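Histone-lysine N-methyltransferase SETMAR (Homo sapiens, PDB 3K9J) methylates histone H3 through its SET domain and binds DNA through its mariner transposase domain, acting in double-strand break repair. Local coordinates at residues Cys50-Ile55 against Asn144-Val149. The protein carries 3 engineered substitutions. Sequence-based numbering, arbitrary orientation.
Sequences CDEKWI and NARPHV
Glu52 reaches from strand 47-56 to two basic side chains of the loop between strand 139-141 and helix 151-159. Its carboxylate forms a salt bridge with Arg146, Glu52 OE1 lying 2.6 Å from Arg146 NH1. The carboxylate and guanidinium planes are only 9° apart, and OE1 sits at the guanidinium edge. Glu52 OE2 also accepts a weak, bent bond from Arg146 NH1 at 3.1 Å. A second weak bond comes from His148, whose NE2 is 3.1 Å from Glu52 OE2. That oxygen meets the imidazole edge in the ring plane, although the carboxylate is turned 75° from the ring. His148 CE1 lies 3.5 Å above one face of the Arg146 guanidinium, toward its rim.

Arg146 bends at chi3 (-60°), which swings its guanidinium aside and brings NH1 to the Glu52 carboxylate. Its NE bonds to the carbonyl of Asp143, and its NH2 to the Tyr114 hydroxyl. Tyr114 also meets the His148 ring edge-to-face. Asp51 OD1 accepts a weak bond from Glu52 N at 2.8 Å.

Asp51 and Asp143 are magnesium-binding residues of this RNase H-like transposase domain; here Asp51 OD2 is held by Asn178 and Lys13. Through Glu52, next to Asp51, and the Asp143 carbonyl, Arg146 links the two parts of the chain that carry these aspartates. The paired arginine and the histidine bond would probably favour an ionised Glu52 in this buried setting.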
loop_
_atom_site.group_PDB
_atom_site.type_symbol
_atom_site.label_atom_id
_atom_site.label_comp_id
_atom_site.label_asym_id
_atom_site.label_seq_id
_atom_site.Cartn_x
_atom_site.Cartn_y
_atom_site.Cartn_z
ATOM N N CYS B 50 6.032 -12.404 8.954
ATOM C CA CYS B 50 6.674 -12.542 10.252
ATOM C C CYS B 50 5.895 -11.811 11.329
ATOM O O CYS B 50 5.060 -10.974 11.034
ATOM C CB CYS B 50 8.061 -11.938 10.191
ATOM S SG CYS B 50 7.970 -10.151 9.972
ATOM N N ASP B 51 6.200 -12.109 12.590
ATOM C CA ASP B 51 5.662 -11.329 13.681
ATOM C C ASP B 51 6.360 -11.776 14.947
ATOM O O ASP B 51 7.123 -12.729 14.920
ATOM C CB ASP B 51 4.162 -11.564 13.858
ATOM C CG ASP B 51 3.530 -10.530 14.774
ATOM O OD1 ASP B 51 4.110 -9.437 14.910
ATOM O OD2 ASP B 51 2.462 -10.803 15.357
ATOM N N GLU B 52 6.055 -11.109 16.049
ATOM C CA GLU B 52 6.682 -11.436 17.333
ATOM C C GLU B 52 5.663 -11.930 18.337
ATOM O O GLU B 52 4.473 -11.678 18.197
ATOM C CB GLU B 52 7.387 -10.203 17.894
ATOM C CG GLU B 52 8.552 -9.730 17.062
ATOM C CD GLU B 52 8.149 -8.705 16.024
ATOM O OE1 GLU B 52 8.700 -8.755 14.906
ATOM O OE2 GLU B 52 7.280 -7.858 16.324
ATOM N N LYS B 53 6.126 -12.611 19.384
ATOM C CA LYS B 53 5.186 -13.127 20.358
ATOM C C LYS B 53 5.925 -13.300 21.667
ATOM O O LYS B 53 7.083 -13.697 21.670
ATOM C CB LYS B 53 4.636 -14.487 19.914
ATOM C CG LYS B 53 3.564 -15.084 20.843
ATOM C CD LYS B 53 2.995 -16.386 20.286
ATOM C CE LYS B 53 2.074 -17.093 21.292
ATOM N NZ LYS B 53 1.055 -16.172 21.877
ATOM N N TRP B 54 5.251 -12.988 22.762
ATOM C CA TRP B 54 5.813 -13.212 24.094
ATOM C C TRP B 54 5.558 -14.645 24.489
ATOM O O TRP B 54 4.419 -15.110 24.454
ATOM C CB TRP B 54 5.160 -12.274 25.108
ATOM C CG TRP B 54 5.675 -10.878 25.044
ATOM C CD1 TRP B 54 4.995 -9.765 24.641
ATOM C CD2 TRP B 54 6.995 -10.441 25.384
ATOM N NE1 TRP B 54 5.815 -8.659 24.715
ATOM C CE2 TRP B 54 7.042 -9.049 25.180
ATOM C CE3 TRP B 54 8.137 -11.091 25.865
ATOM C CZ2 TRP B 54 8.188 -8.302 25.419
ATOM C CZ3 TRP B 54 9.270 -10.347 26.093
ATOM C CH2 TRP B 54 9.289 -8.968 25.877
ATOM N N ILE B 55 6.616 -15.354 24.864
ATOM C CA ILE B 55 6.480 -16.716 25.344
ATOM C C ILE B 55 6.700 -16.696 26.860
ATOM O O ILE B 55 7.726 -16.223 27.335
ATOM C CB ILE B 55 7.499 -17.653 24.676
ATOM C CG1 ILE B 55 7.256 -17.736 23.167
ATOM C CG2 ILE B 55 7.416 -19.051 25.273
ATOM C CD1 ILE B 55 7.943 -18.933 22.532
ATOM N N ASN B 144 3.520 -2.856 9.823
ATOM C CA ASN B 144 4.498 -1.770 9.798
ATOM C C ASN B 144 4.257 -0.696 10.860
ATOM O O ASN B 144 4.972 0.308 10.911
ATOM C CB ASN B 144 4.596 -1.144 8.405
ATOM C CG ASN B 144 3.438 -0.206 8.096
ATOM O OD1 ASN B 144 2.393 -0.233 8.758
ATOM N ND2 ASN B 144 3.613 0.620 7.072
ATOM N N ALA B 145 3.246 -0.910 11.698
ATOM C CA ALA B 145 2.957 -0.004 12.805
ATOM C C ALA B 145 3.823 -0.301 14.025
ATOM O O ALA B 145 3.926 0.517 14.942
ATOM C CB ALA B 145 1.476 -0.064 13.174
ATOM N N ARG B 146 4.449 -1.472 14.044
ATOM C CA ARG B 146 5.345 -1.809 15.138
ATOM C C ARG B 146 6.454 -0.764 15.246
ATOM O O ARG B 146 6.989 -0.308 14.238
ATOM C CB ARG B 146 5.926 -3.208 14.947
ATOM C CG ARG B 146 4.870 -4.305 14.863
ATOM C CD ARG B 146 5.478 -5.629 14.395
ATOM N NE ARG B 146 6.089 -5.503 13.069
ATOM C CZ ARG B 146 6.930 -6.391 12.546
ATOM N NH1 ARG B 146 7.266 -7.473 13.228
ATOM N NH2 ARG B 146 7.439 -6.196 11.337
ATOM N N PRO B 147 6.783 -0.358 16.478
ATOM C CA PRO B 147 7.821 0.640 16.764
ATOM C C PRO B 147 9.197 0.322 16.169
ATOM O O PRO B 147 9.909 1.242 15.751
ATOM C CB PRO B 147 7.896 0.628 18.300
ATOM C CG PRO B 147 7.132 -0.623 18.720
ATOM C CD PRO B 147 6.053 -0.720 17.700
ATOM N N HIS B 148 9.582 -0.948 16.137
ATOM C CA HIS B 148 10.901 -1.286 15.614
ATOM C C HIS B 148 10.947 -1.326 14.083
ATOM O O HIS B 148 11.931 -1.778 13.498
ATOM C CB HIS B 148 11.416 -2.595 16.212
ATOM C CG HIS B 148 10.412 -3.703 16.201
ATOM N ND1 HIS B 148 10.371 -4.659 15.211
ATOM C CD2 HIS B 148 9.408 -4.002 17.061
ATOM C CE1 HIS B 148 9.382 -5.501 15.459
ATOM N NE2 HIS B 148 8.785 -5.127 16.576
ATOM N N VAL B 149 9.883 -0.863 13.437
ATOM C CA VAL B 149 9.907 -0.673 11.989
ATOM C C VAL B 149 10.162 0.803 11.688
ATOM O O VAL B 149 9.306 1.524 11.164
ATOM C CB VAL B 149 8.617 -1.187 11.316
ATOM C CG1 VAL B 149 8.691 -1.010 9.807
ATOM C CG2 VAL B 149 8.413 -2.662 11.676
#